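Local atomic coordinates of ADP-ribosylating toxin CARDS (Mycoplasma pneumoniae, PDB entry 4TLV), a protein that transfers the ADP-ribosyl group of NAD(+) to multiple target proteins in vitro and provokes vacuolization in mammalian cells, acting as the main virulence factor of this bacterium. Residues T386-F391 / L403-L408; L337-T342 / Q362-T367; L390-K395 / E416-I421; N297-V302 / V350-S355. One frame throughout, in Å; residues are numbered along the deposited sequence.

Interaction 1 of 4, residues T386-F391 / L403-L408; sequences TENGLF and LYVCPL
In a beta hairpin of the D2 beta-trefoil, Phe391 and Gly389 of strand 388-393 pair antiparallel with Tyr404 and Cys406 of strand 401-407. Phe391 N donates to Tyr404 O at 2.9 Å, and Gly389 N and Cys406 O repeat the bond at 3.1 Å. Glu387 O, just before the strand, takes the N-H of Leu408 at 3.0 Å. Gly389 has no side chain, which suits its place: CD2 of Leu408 lies 3.8 Å from its N, beside the face that carries Phe391 and Cys406. There Phe391 CD1 meets Cys406 CB at 3.5 Å, and the SG of the short cysteine side chain stands 4.3 Å from the ring centroid, 32° off the normal, in a sulfur-aromatic contact. On the other face, branched Leu390 and Val405 join CD2 to CG2 at 4.0 Å. Asn388 ND2 donates back to Thr386 O, which lies in the amide plane, while its OD1 accepts from Ser380 N. Strand 415-421 flanks 388-393, and strand 348-354 flanks 401-407.

Interaction 2 of 4, residues L337-T342 / Q362-T367; sequences LTAFTT and QKWKMT
The indole of Trp364 reaches strand 335-340 edge first, its NE1-H aimed at the backbone oxygen of Leu337. The bond from NE1 to Leu337 O is 3.2 Å long and fairly straight, at 166°. The acceptor lies almost in the indole plane, but the donor stands well above the carbonyl plane, 59° out of it, so the indole's N-H edge approaches the Leu337 peptide from above the peptide plane. CG of Trp364 is anti to its own carbonyl carbon (chi1 -58°), the side chain sets off toward strand 335-340, and this carries the six-membered ring on past Leu337. There CH2 comes to 4.1 Å from Ala339 CB, a methyl small enough to admit so wide a ring. Leu337 CB packs 4.2 Å from Trp364 CZ2.

Gln362 and Thr338 slant across one another. The extended glutamine lays its CG 3.4 Å from Thr338 OG1, while its NE2 donates to Val354 O and its OE1 accepts from Ala356 N; the threonine hydroxyl is bonded to Ser353 OG. A water lies 2.7 Å from Gln362 O and 2.6 Å from Leu337 O, within bonding distance of both, between two backbones that do not pair as strands. Around this contact, strand 348-354 packs on Leu337, strand 375-380 touches Trp364 through Val378 and Ser380, and Ile323 of strand 323-325 touches both Leu337 and Trp364.

Interaction 3 of 4, residues L390-K395 / E416-I421; sequences LFWNTK and EELQII
Three flat groups mark the pairing of 390-395 with 416-421: the rings of Phe391 and Trp392 and the carboxylate of Glu416. One face of the phenyl ring receives Glu417, whose CB stands over it, 4.0 Å from the centroid, in a CH-pi contact. The indole has Thr394 CA over one face and Glu416 OE2 at its edge. Trp392 and Glu416 run side by side in the same direction, each with CG between its backbone N and carbonyl carbon (chi1 76° and 82°), which lets Trp392 NE1 donate a hydrogen bond to Glu416 OE2 at 2.9 Å. The oxygen uses its anti lone pair, and the ring and carboxylate planes are 49° apart. Leu418 crosses the indole at about a right angle, with CD2 3.5 Å from CD1 of Trp392. In the backbone, Trp392 N bonds to Glu416 O at 3.1 Å and Glu416 N to Trp392 O at 3.0 Å. Glu417 forms a salt bridge with Arg377. The carboxylate of buried Glu416 is bonded by Trp392 NE1 and Thr284 OG1 at OE2 and by Lys283 N at OE1; sharing its charge among them would probably stabilise the ionised form and fix the rotation of the indole.

Interaction 4 of 4, residues N297-V302 / V350-S355; sequences NNVFLV and VHLSVS
His351 sets its ring against Asn297, just before strand 298-303, because its CG is anti to the backbone N (chi1 -161°), while Asn297 takes a positive phi of 60°, a conformation asparagine tolerates well, and presents its carbonyl to segment 350-355. Asn297 O therefore lies over one face of the imidazole, 3.0 Å above its plane, and takes the N-H of Leu352 at 2.7 Å, almost straight and in the carbonyl plane. Asn298 OD1 sits instead at the ring edge, 3.2 Å from CE1, with amide and ring planes 61° apart. Beyond this point the strands part and waters fill in. One accepts from Val299 N at 3.0 Å and lies 2.8 Å from His351 ND1; a second lies within bonding distance of Val299 O and Val350 O. The inner side is apolar: branched Val299 puts CG2 3.6 Å from Leu352 CD2, the two side chains crossing at about a right angle, and its CG1 4.1 Å from Val350 CG1. Asn297 OD1 is hydrogen-bonded to Asn488 ND2 of the D3 domain. Strand 287-293 backs Val299 and Leu352, strand 335-340 packs on Val350 and Leu352, and Leu403 of strand 401-407 touches Val350.

All four contacts lie within the D2 beta-trefoil, and their apolar sides converge. Interactions 1 and 3 share Leu390 and Phe391, so strand 388-393 is paired on both its edges, and their centres are about 9 Å apart. The indole of interaction 2 enters this core: Trp364 CH2 meets Val405 CG2 at 3.6 Å and Trp364 CZ3 meets Leu390 CD2 at 3.9 Å. Interaction 4 joins interaction 1 where Leu403 O lies 2.9 Å from Val350 N, and joins interaction 3 where Leu301 CD1 packs 3.5 Å from Leu418 CD1. Interactions 2 and 4 are linked by polar atoms, Thr338 OG1 to Ser353 OG at 2.7 Å. ADP-ribosyl transfer belongs to the separate N-terminal domain.

Interaction 1 of 4, residues T386-F391 / L403-L408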
loop_
_atom_site.group_PDB
_atom_site.type_symbol
_atom_site.label_atom_id
_atom_site.label_comp_id
_atom_site.label_asym_id
_atom_site.label_seq_id
_atom_site.Cartn_x
_atom_site.Cartn_y
_atom_site.Cartn_z
ATOM N N THR A 386 16.694 5.512 -10.587
ATOM C CA THR A 386 17.784 4.799 -11.254
ATOM C C THR A 386 17.261 3.591 -12.020
ATOM O O THR A 386 16.720 2.653 -11.423
ATOM C CB THR A 386 18.852 4.312 -10.261
ATOM O OG1 THR A 386 19.445 5.428 -9.587
ATOM C CG2 THR A 386 19.926 3.548 -10.994
ATOM N N GLU A 387 17.429 3.604 -13.338
ATOM C CA GLU A 387 16.979 2.488 -14.149
ATOM C C GLU A 387 17.685 1.242 -13.654
ATOM O O GLU A 387 18.899 1.253 -13.433
ATOM C CB GLU A 387 17.283 2.732 -15.624
ATOM C CG GLU A 387 16.535 3.912 -16.211
ATOM C CD GLU A 387 16.807 4.089 -17.694
ATOM O OE1 GLU A 387 17.859 3.606 -18.172
ATOM O OE2 GLU A 387 15.970 4.714 -18.385
ATOM N N ASN A 388 16.922 0.172 -13.462
ATOM C CA ASN A 388 17.456 -1.037 -12.863
ATOM C C ASN A 388 16.625 -2.259 -13.255
ATOM O O ASN A 388 15.523 -2.129 -13.816
ATOM C CB ASN A 388 17.515 -0.884 -11.341
ATOM C CG ASN A 388 16.129 -0.888 -10.692
ATOM O OD1 ASN A 388 15.643 -1.933 -10.284
ATOM N ND2 ASN A 388 15.506 0.283 -10.582
ATOM N N GLY A 389 17.165 -3.440 -12.991
ATOM C CA GLY A 389 16.503 -4.679 -13.369
ATOM C C GLY A 389 17.001 -5.878 -12.586
ATOM O O GLY A 389 17.912 -5.771 -11.752
ATOM N N LEU A 390 16.413 -7.034 -12.860
ATOM C CA LEU A 390 16.834 -8.272 -12.222
ATOM C C LEU A 390 18.035 -8.848 -12.968
ATOM O O LEU A 390 18.119 -8.736 -14.193
ATOM C CB LEU A 390 15.696 -9.293 -12.229
ATOM C CG LEU A 390 14.452 -8.999 -11.384
ATOM C CD1 LEU A 390 13.405 -10.108 -11.625
ATOM C CD2 LEU A 390 14.820 -8.904 -9.899
ATOM N N PHE A 391 18.945 -9.475 -12.228
ATOM C CA PHE A 391 20.170 -10.040 -12.806
ATOM C C PHE A 391 20.504 -11.400 -12.185
ATOM O O PHE A 391 20.121 -11.688 -11.052
ATOM C CB PHE A 391 21.357 -9.090 -12.577
ATOM C CG PHE A 391 21.361 -7.883 -13.463
ATOM C CD1 PHE A 391 20.564 -6.779 -13.167
ATOM C CD2 PHE A 391 22.182 -7.835 -14.587
ATOM C CE1 PHE A 391 20.568 -5.660 -13.989
ATOM C CE2 PHE A 391 22.192 -6.713 -15.420
ATOM C CZ PHE A 391 21.391 -5.623 -15.122
ATOM N N LEU A 403 19.337 -14.474 -7.131
ATOM C CA LEU A 403 18.701 -13.410 -7.898
ATOM C C LEU A 403 19.099 -12.052 -7.335
ATOM O O LEU A 403 18.991 -11.824 -6.132
ATOM C CB LEU A 403 17.172 -13.568 -7.862
ATOM C CG LEU A 403 16.361 -12.497 -8.586
ATOM C CD1 LEU A 403 16.646 -12.531 -10.091
ATOM C CD2 LEU A 403 14.852 -12.675 -8.294
ATOM N N TYR A 404 19.555 -11.154 -8.208
ATOM C CA TYR A 404 20.016 -9.832 -7.777
ATOM C C TYR A 404 19.245 -8.706 -8.450
ATOM O O TYR A 404 18.550 -8.919 -9.436
ATOM C CB TYR A 404 21.504 -9.648 -8.086
ATOM C CG TYR A 404 22.381 -10.785 -7.603
ATOM C CD1 TYR A 404 22.721 -10.910 -6.259
ATOM C CD2 TYR A 404 22.865 -11.736 -8.492
ATOM C CE1 TYR A 404 23.521 -11.956 -5.816
ATOM C CE2 TYR A 404 23.668 -12.786 -8.063
ATOM C CZ TYR A 404 23.995 -12.886 -6.727
ATOM O OH TYR A 404 24.784 -13.929 -6.305
ATOM N N VAL A 405 19.380 -7.501 -7.904
ATOM C CA VAL A 405 18.895 -6.300 -8.553
ATOM C C VAL A 405 20.098 -5.380 -8.732
ATOM O O VAL A 405 20.833 -5.134 -7.770
ATOM C CB VAL A 405 17.868 -5.564 -7.689
ATOM C CG1 VAL A 405 17.370 -4.318 -8.414
ATOM C CG2 VAL A 405 16.722 -6.497 -7.304
ATOM N N CYS A 406 20.286 -4.877 -9.950
ATOM C CA CYS A 406 21.387 -3.966 -10.268
ATOM C C CYS A 406 20.907 -2.810 -11.120
ATOM O O CYS A 406 20.006 -2.973 -11.938
ATOM C CB CYS A 406 22.474 -4.679 -11.082
ATOM S SG CYS A 406 23.109 -6.197 -10.388
ATOM N N PRO A 407 21.541 -1.640 -10.958
ATOM C CA PRO A 407 21.387 -0.571 -11.953
ATOM C C PRO A 407 21.723 -1.126 -13.338
ATOM O O PRO A 407 22.577 -2.011 -13.453
ATOM C CB PRO A 407 22.435 0.462 -11.527
ATOM C CG PRO A 407 22.678 0.194 -10.071
ATOM C CD PRO A 407 22.493 -1.291 -9.888
ATOM N N LEU A 408 21.056 -0.635 -14.373
ATOM C CA LEU A 408 21.330 -1.108 -15.726
ATOM C C LEU A 408 22.714 -0.650 -16.174
ATOM O O LEU A 408 23.372 -1.316 -16.963
ATOM C CB LEU A 408 20.278 -0.590 -16.703
ATOM C CG LEU A 408 18.850 -1.036 -16.399
ATOM C CD1 LEU A 408 17.872 -0.438 -17.403
ATOM C CD2 LEU A 408 18.759 -2.545 -16.366
#

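Interaction 2 of 4, residues L337-T342 / Q362-T367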
loop_
_atom_site.group_PDB
_atom_site.type_symbol
_atom_site.label_atom_id
_atom_site.label_comp_id
_atom_site.label_asym_id
_atom_site.label_seq_id
_atom_site.Cartn_x
_atom_site.Cartn_y
_atom_site.Cartn_z
ATOM N N LEU A 337 8.856 -11.157 -2.300
ATOM C CA LEU A 337 10.208 -10.870 -2.760
ATOM C C LEU A 337 10.646 -9.521 -2.230
ATOM O O LEU A 337 9.919 -8.528 -2.347
ATOM C CB LEU A 337 10.256 -10.856 -4.294
ATOM C CG LEU A 337 10.577 -12.208 -4.939
ATOM C CD1 LEU A 337 9.618 -13.303 -4.534
ATOM C CD2 LEU A 337 10.652 -12.071 -6.468
ATOM N N THR A 338 11.844 -9.480 -1.662
ATOM C CA THR A 338 12.324 -8.281 -1.003
ATOM C C THR A 338 13.761 -8.024 -1.462
ATOM O O THR A 338 14.586 -8.939 -1.460
ATOM C CB THR A 338 12.269 -8.466 0.532
ATOM O OG1 THR A 338 10.945 -8.867 0.923
ATOM C CG2 THR A 338 12.651 -7.192 1.258
ATOM N N ALA A 339 14.042 -6.796 -1.887
ATOM C CA ALA A 339 15.381 -6.417 -2.325
ATOM C C ALA A 339 16.201 -5.941 -1.125
ATOM O O ALA A 339 15.921 -4.886 -0.556
ATOM C CB ALA A 339 15.300 -5.323 -3.372
ATOM N N PHE A 340 17.196 -6.738 -0.736
ATOM C CA PHE A 340 18.047 -6.432 0.415
ATOM C C PHE A 340 19.419 -5.929 -0.021
ATOM O O PHE A 340 19.965 -6.376 -1.026
ATOM C CB PHE A 340 18.243 -7.680 1.272
ATOM C CG PHE A 340 17.055 -8.046 2.101
ATOM C CD1 PHE A 340 16.789 -7.372 3.290
ATOM C CD2 PHE A 340 16.214 -9.077 1.714
ATOM C CE1 PHE A 340 15.689 -7.715 4.064
ATOM C CE2 PHE A 340 15.118 -9.434 2.497
ATOM C CZ PHE A 340 14.856 -8.751 3.667
ATOM N N THR A 341 19.980 -5.002 0.741
ATOM C CA THR A 341 21.316 -4.494 0.457
ATOM C C THR A 341 22.369 -5.559 0.742
ATOM O O THR A 341 22.174 -6.440 1.586
ATOM C CB THR A 341 21.642 -3.298 1.342
ATOM O OG1 THR A 341 21.511 -3.692 2.715
ATOM C CG2 THR A 341 20.693 -2.148 1.053
ATOM N N THR A 342 23.489 -5.478 0.036
ATOM C CA THR A 342 24.586 -6.409 0.266
ATOM C C THR A 342 25.813 -5.603 0.669
ATOM O O THR A 342 25.682 -4.491 1.174
ATOM C CB THR A 342 24.889 -7.265 -0.980
ATOM O OG1 THR A 342 25.445 -6.439 -2.011
ATOM C CG2 THR A 342 23.617 -7.936 -1.496
ATOM N N GLN A 362 9.884 -4.091 -0.975
ATOM C CA GLN A 362 9.058 -5.148 -1.573
ATOM C C GLN A 362 8.268 -4.670 -2.793
ATOM O O GLN A 362 7.419 -5.401 -3.308
ATOM C CB GLN A 362 8.075 -5.746 -0.549
ATOM C CG GLN A 362 8.717 -6.339 0.712
ATOM C CD GLN A 362 7.678 -6.786 1.739
ATOM O OE1 GLN A 362 6.474 -6.731 1.494
ATOM N NE2 GLN A 362 8.145 -7.238 2.892
ATOM N N LYS A 363 8.525 -3.454 -3.260
ATOM C CA LYS A 363 7.777 -2.930 -4.398
ATOM C C LYS A 363 8.552 -3.053 -5.714
ATOM O O LYS A 363 9.743 -2.729 -5.782
ATOM C CB LYS A 363 7.326 -1.492 -4.136
ATOM C CG LYS A 363 6.403 -1.371 -2.891
ATOM C CD LYS A 363 5.773 0.023 -2.830
ATOM C CE LYS A 363 4.925 0.221 -1.568
ATOM N NZ LYS A 363 3.893 -0.879 -1.367
ATOM N N TRP A 364 7.851 -3.514 -6.750
ATOM C CA TRP A 364 8.450 -3.845 -8.047
ATOM C C TRP A 364 7.623 -3.252 -9.174
ATOM O O TRP A 364 6.407 -3.121 -9.044
ATOM C CB TRP A 364 8.481 -5.363 -8.232
ATOM C CG TRP A 364 9.247 -6.071 -7.142
ATOM C CD1 TRP A 364 8.738 -6.614 -5.985
ATOM C CD2 TRP A 364 10.661 -6.288 -7.101
ATOM N NE1 TRP A 364 9.752 -7.154 -5.238
ATOM C CE2 TRP A 364 10.943 -6.978 -5.903
ATOM C CE3 TRP A 364 11.719 -5.981 -7.975
ATOM C CZ2 TRP A 364 12.249 -7.358 -5.541
ATOM C CZ3 TRP A 364 13.022 -6.375 -7.619
ATOM C CH2 TRP A 364 13.269 -7.056 -6.418
ATOM N N LYS A 365 8.280 -2.890 -10.271
ATOM C CA LYS A 365 7.588 -2.422 -11.474
ATOM C C LYS A 365 7.895 -3.427 -12.560
ATOM O O LYS A 365 8.977 -4.013 -12.562
ATOM C CB LYS A 365 8.133 -1.062 -11.933
ATOM C CG LYS A 365 7.699 0.152 -11.128
ATOM C CD LYS A 365 8.563 1.373 -11.527
ATOM C CE LYS A 365 10.046 1.020 -11.384
ATOM N NZ LYS A 365 10.993 2.140 -11.656
ATOM N N MET A 366 6.954 -3.633 -13.479
ATOM C CA MET A 366 7.183 -4.523 -14.612
ATOM C C MET A 366 6.858 -3.792 -15.903
ATOM O O MET A 366 5.707 -3.442 -16.157
ATOM C CB MET A 366 6.341 -5.777 -14.488
ATOM C CG MET A 366 6.614 -6.526 -13.183
ATOM S SD MET A 366 5.976 -8.179 -13.252
ATOM C CE MET A 366 6.200 -8.675 -11.542
ATOM N N THR A 367 7.871 -3.561 -16.720
ATOM C CA THR A 367 7.691 -2.670 -17.865
ATOM C C THR A 367 8.025 -3.380 -19.181
ATOM O O THR A 367 9.101 -3.961 -19.320
ATOM C CB THR A 367 8.558 -1.406 -17.706
ATOM O OG1 THR A 367 9.935 -1.778 -17.716
ATOM C CG2 THR A 367 8.281 -0.741 -16.379
HETATM O O HOH W 1 7.482 -8.137 -3.186
#

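Interaction 3 of 4, residues L390-K395 / E416-I421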
loop_
_atom_site.group_PDB
_atom_site.type_symbol
_atom_site.label_atom_id
_atom_site.label_comp_id
_atom_site.label_asym_id
_atom_site.label_seq_id
_atom_site.Cartn_x
_atom_site.Cartn_y
_atom_site.Cartn_z
ATOM N N LEU A 390 16.413 -7.034 -12.860
ATOM C CA LEU A 390 16.834 -8.272 -12.222
ATOM C C LEU A 390 18.035 -8.848 -12.968
ATOM O O LEU A 390 18.119 -8.736 -14.193
ATOM C CB LEU A 390 15.696 -9.293 -12.229
ATOM C CG LEU A 390 14.452 -8.999 -11.384
ATOM C CD1 LEU A 390 13.405 -10.108 -11.625
ATOM C CD2 LEU A 390 14.820 -8.904 -9.899
ATOM N N PHE A 391 18.945 -9.475 -12.228
ATOM C CA PHE A 391 20.170 -10.040 -12.806
ATOM C C PHE A 391 20.504 -11.400 -12.185
ATOM O O PHE A 391 20.121 -11.688 -11.052
ATOM C CB PHE A 391 21.357 -9.090 -12.577
ATOM C CG PHE A 391 21.361 -7.883 -13.463
ATOM C CD1 PHE A 391 20.564 -6.779 -13.167
ATOM C CD2 PHE A 391 22.182 -7.835 -14.587
ATOM C CE1 PHE A 391 20.568 -5.660 -13.989
ATOM C CE2 PHE A 391 22.192 -6.713 -15.420
ATOM C CZ PHE A 391 21.391 -5.623 -15.122
ATOM N N TRP A 392 21.217 -12.238 -12.935
ATOM C CA TRP A 392 21.859 -13.414 -12.349
ATOM C C TRP A 392 23.328 -13.427 -12.762
ATOM O O TRP A 392 23.720 -12.747 -13.709
ATOM C CB TRP A 392 21.177 -14.718 -12.765
ATOM C CG TRP A 392 21.481 -15.163 -14.175
ATOM C CD1 TRP A 392 21.193 -14.496 -15.325
ATOM C CD2 TRP A 392 22.128 -16.384 -14.572
ATOM N NE1 TRP A 392 21.613 -15.221 -16.414
ATOM C CE2 TRP A 392 22.197 -16.381 -15.978
ATOM C CE3 TRP A 392 22.660 -17.471 -13.872
ATOM C CZ2 TRP A 392 22.771 -17.428 -16.705
ATOM C CZ3 TRP A 392 23.225 -18.516 -14.595
ATOM C CH2 TRP A 392 23.277 -18.483 -15.997
ATOM N N ASN A 393 24.127 -14.191 -12.029
ATOM C CA ASN A 393 25.537 -14.352 -12.343
ATOM C C ASN A 393 25.723 -15.512 -13.309
ATOM O O ASN A 393 25.577 -16.676 -12.930
ATOM C CB ASN A 393 26.332 -14.594 -11.061
ATOM C CG ASN A 393 27.824 -14.639 -11.309
ATOM O OD1 ASN A 393 28.283 -15.175 -12.323
ATOM N ND2 ASN A 393 28.593 -14.074 -10.385
ATOM N N THR A 394 26.028 -15.182 -14.562
ATOM C CA THR A 394 26.124 -16.172 -15.637
ATOM C C THR A 394 27.178 -17.239 -15.369
ATOM O O THR A 394 27.125 -18.333 -15.935
ATOM C CB THR A 394 26.443 -15.507 -16.984
ATOM O OG1 THR A 394 27.652 -14.744 -16.859
ATOM C CG2 THR A 394 25.300 -14.589 -17.414
ATOM N N LYS A 395 28.132 -16.927 -14.496
ATOM C CA LYS A 395 29.185 -17.878 -14.172
ATOM C C LYS A 395 28.856 -18.767 -12.969
ATOM O O LYS A 395 29.527 -19.773 -12.743
ATOM C CB LYS A 395 30.515 -17.157 -13.965
ATOM C CG LYS A 395 31.160 -16.674 -15.260
ATOM C CD LYS A 395 32.477 -15.963 -14.990
ATOM C CE LYS A 395 33.310 -15.822 -16.260
ATOM N NZ LYS A 395 32.536 -15.182 -17.360
ATOM N N GLU A 416 24.076 -10.723 -15.889
ATOM C CA GLU A 416 23.280 -10.320 -17.036
ATOM C C GLU A 416 21.823 -10.178 -16.633
ATOM O O GLU A 416 21.350 -10.886 -15.744
ATOM C CB GLU A 416 23.401 -11.324 -18.175
ATOM C CG GLU A 416 22.492 -12.517 -18.025
ATOM C CD GLU A 416 22.419 -13.343 -19.283
ATOM O OE1 GLU A 416 22.824 -12.838 -20.353
ATOM O OE2 GLU A 416 21.951 -14.495 -19.203
ATOM N N GLU A 417 21.116 -9.278 -17.302
ATOM C CA GLU A 417 19.734 -9.003 -16.951
ATOM C C GLU A 417 18.794 -10.138 -17.345
ATOM O O GLU A 417 18.974 -10.795 -18.367
ATOM C CB GLU A 417 19.253 -7.671 -17.544
ATOM C CG GLU A 417 17.842 -7.281 -17.052
ATOM C CD GLU A 417 17.231 -6.085 -17.777
ATOM O OE1 GLU A 417 17.921 -5.452 -18.613
ATOM O OE2 GLU A 417 16.048 -5.776 -17.495
ATOM N N LEU A 418 17.798 -10.358 -16.496
ATOM C CA LEU A 418 16.738 -11.324 -16.721
ATOM C C LEU A 418 15.448 -10.555 -16.905
ATOM O O LEU A 418 15.163 -9.622 -16.155
ATOM C CB LEU A 418 16.573 -12.201 -15.492
ATOM C CG LEU A 418 17.751 -13.077 -15.097
ATOM C CD1 LEU A 418 17.605 -13.473 -13.648
ATOM C CD2 LEU A 418 17.773 -14.290 -16.004
ATOM N N GLN A 419 14.665 -10.949 -17.894
ATOM C CA GLN A 419 13.388 -10.313 -18.139
ATOM C C GLN A 419 12.318 -11.389 -18.169
ATOM O O GLN A 419 12.574 -12.524 -18.568
ATOM C CB GLN A 419 13.420 -9.511 -19.448
ATOM C CG GLN A 419 14.399 -8.328 -19.389
ATOM C CD GLN A 419 14.362 -7.437 -20.619
ATOM O OE1 GLN A 419 13.772 -7.790 -21.636
ATOM N NE2 GLN A 419 15.000 -6.270 -20.526
ATOM N N ILE A 420 11.125 -11.042 -17.712
ATOM C CA ILE A 420 10.034 -12.001 -17.728
ATOM C C ILE A 420 9.590 -12.223 -19.158
ATOM O O ILE A 420 9.415 -11.280 -19.909
ATOM C CB ILE A 420 8.843 -11.516 -16.890
ATOM C CG1 ILE A 420 9.300 -11.364 -15.432
ATOM C CG2 ILE A 420 7.676 -12.511 -17.018
ATOM C CD1 ILE A 420 8.194 -11.127 -14.448
ATOM N N ILE A 421 9.405 -13.480 -19.534
ATOM C CA ILE A 421 8.909 -13.780 -20.866
ATOM C C ILE A 421 7.503 -14.354 -20.758
ATOM O O ILE A 421 7.247 -15.258 -19.964
ATOM C CB ILE A 421 9.849 -14.743 -21.621
ATOM C CG1 ILE A 421 10.007 -16.046 -20.842
ATOM C CG2 ILE A 421 11.205 -14.072 -21.829
ATOM C CD1 ILE A 421 10.782 -17.149 -21.581
HETATM O O HOH W 2 14.733 -6.970 -15.521
#

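Interaction 4 of 4, residues N297-V302 / V350-S355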
loop_
_atom_site.group_PDB
_atom_site.type_symbol
_atom_site.label_atom_id
_atom_site.label_comp_id
_atom_site.label_asym_id
_atom_site.label_seq_id
_atom_site.Cartn_x
_atom_site.Cartn_y
_atom_site.Cartn_z
ATOM N N ASN A 297 13.435 -18.715 3.580
ATOM C CA ASN A 297 13.206 -17.440 2.892
ATOM C C ASN A 297 14.072 -17.215 1.653
ATOM O O ASN A 297 14.130 -16.112 1.137
ATOM C CB ASN A 297 13.329 -16.250 3.859
ATOM C CG ASN A 297 12.088 -16.090 4.738
ATOM O OD1 ASN A 297 11.043 -16.679 4.463
ATOM N ND2 ASN A 297 12.211 -15.317 5.801
ATOM N N ASN A 298 14.736 -18.254 1.160
ATOM C CA ASN A 298 15.543 -18.083 -0.051
ATOM C C ASN A 298 14.684 -17.921 -1.311
ATOM O O ASN A 298 13.630 -18.542 -1.438
ATOM C CB ASN A 298 16.497 -19.266 -0.240
ATOM C CG ASN A 298 17.662 -19.242 0.743
ATOM O OD1 ASN A 298 17.954 -18.214 1.349
ATOM N ND2 ASN A 298 18.335 -20.375 0.891
ATOM N N VAL A 299 15.158 -17.094 -2.233
ATOM C CA VAL A 299 14.556 -16.941 -3.550
ATOM C C VAL A 299 15.662 -17.314 -4.518
ATOM O O VAL A 299 16.799 -16.898 -4.328
ATOM C CB VAL A 299 14.152 -15.494 -3.813
ATOM C CG1 VAL A 299 13.579 -15.333 -5.254
ATOM C CG2 VAL A 299 13.136 -15.035 -2.763
ATOM N N PHE A 300 15.348 -18.097 -5.543
ATOM C CA PHE A 300 16.391 -18.537 -6.458
ATOM C C PHE A 300 15.841 -18.916 -7.818
ATOM O O PHE A 300 14.627 -18.972 -8.024
ATOM C CB PHE A 300 17.141 -19.720 -5.853
ATOM C CG PHE A 300 16.244 -20.779 -5.328
ATOM C CD1 PHE A 300 15.786 -20.732 -4.024
ATOM C CD2 PHE A 300 15.832 -21.820 -6.141
ATOM C CE1 PHE A 300 14.936 -21.728 -3.534
ATOM C CE2 PHE A 300 14.995 -22.805 -5.658
ATOM C CZ PHE A 300 14.539 -22.755 -4.359
ATOM N N LEU A 301 16.755 -19.201 -8.738
ATOM C CA LEU A 301 16.405 -19.489 -10.123
ATOM C C LEU A 301 16.846 -20.903 -10.466
ATOM O O LEU A 301 17.944 -21.323 -10.105
ATOM C CB LEU A 301 17.131 -18.500 -11.043
ATOM C CG LEU A 301 16.917 -17.009 -10.802
ATOM C CD1 LEU A 301 18.054 -16.192 -11.416
ATOM C CD2 LEU A 301 15.582 -16.585 -11.377
ATOM N N VAL A 302 15.984 -21.634 -11.162
ATOM C CA VAL A 302 16.283 -22.987 -11.599
ATOM C C VAL A 302 16.185 -23.003 -13.111
ATOM O O VAL A 302 15.165 -22.591 -13.677
ATOM C CB VAL A 302 15.289 -23.986 -10.992
ATOM C CG1 VAL A 302 15.457 -25.379 -11.605
ATOM C CG2 VAL A 302 15.445 -24.022 -9.475
ATOM N N VAL A 350 17.843 -10.640 -3.740
ATOM C CA VAL A 350 16.436 -10.904 -3.461
ATOM C C VAL A 350 16.258 -12.077 -2.488
ATOM O O VAL A 350 16.919 -13.106 -2.612
ATOM C CB VAL A 350 15.662 -11.159 -4.755
ATOM C CG1 VAL A 350 14.175 -11.305 -4.470
ATOM C CG2 VAL A 350 15.914 -10.022 -5.740
ATOM N N HIS A 351 15.341 -11.915 -1.535
ATOM C CA HIS A 351 15.124 -12.881 -0.461
ATOM C C HIS A 351 13.681 -12.661 -0.007
ATOM O O HIS A 351 13.125 -11.597 -0.237
ATOM C CB HIS A 351 16.087 -12.547 0.686
ATOM C CG HIS A 351 16.317 -13.664 1.655
ATOM N ND1 HIS A 351 16.902 -14.874 1.499
ATOM C CD2 HIS A 351 15.962 -13.580 2.985
ATOM C CE1 HIS A 351 16.861 -15.509 2.720
ATOM N NE2 HIS A 351 16.296 -14.702 3.602
ATOM N N LEU A 352 13.072 -13.636 0.656
ATOM C CA LEU A 352 11.694 -13.447 1.106
ATOM C C LEU A 352 11.649 -12.674 2.414
ATOM O O LEU A 352 12.579 -12.750 3.219
ATOM C CB LEU A 352 10.984 -14.796 1.287
ATOM C CG LEU A 352 10.756 -15.663 0.046
ATOM C CD1 LEU A 352 10.009 -16.939 0.455
ATOM C CD2 LEU A 352 9.972 -14.891 -1.010
ATOM N N SER A 353 10.579 -11.909 2.612
ATOM C CA SER A 353 10.231 -11.432 3.944
ATOM C C SER A 353 8.717 -11.278 4.074
ATOM O O SER A 353 7.986 -11.406 3.092
ATOM C CB SER A 353 10.961 -10.133 4.311
ATOM O OG SER A 353 10.490 -9.061 3.544
ATOM N N VAL A 354 8.247 -11.038 5.291
ATOM C CA VAL A 354 6.812 -10.923 5.548
ATOM C C VAL A 354 6.204 -9.803 4.687
ATOM O O VAL A 354 6.683 -8.667 4.708
ATOM C CB VAL A 354 6.543 -10.674 7.043
ATOM C CG1 VAL A 354 5.058 -10.346 7.308
ATOM C CG2 VAL A 354 6.944 -11.901 7.848
ATOM N N SER A 355 5.158 -10.131 3.930
ATOM C CA SER A 355 4.513 -9.142 3.049
ATOM C C SER A 355 4.013 -7.951 3.846
ATOM O O SER A 355 3.286 -8.121 4.814
ATOM C CB SER A 355 3.321 -9.780 2.306
ATOM O OG SER A 355 3.694 -10.980 1.651
HETATM O O HOH W 3 17.452 -15.512 -1.214
HETATM O O HOH W 4 18.467 -14.730 -4.430
#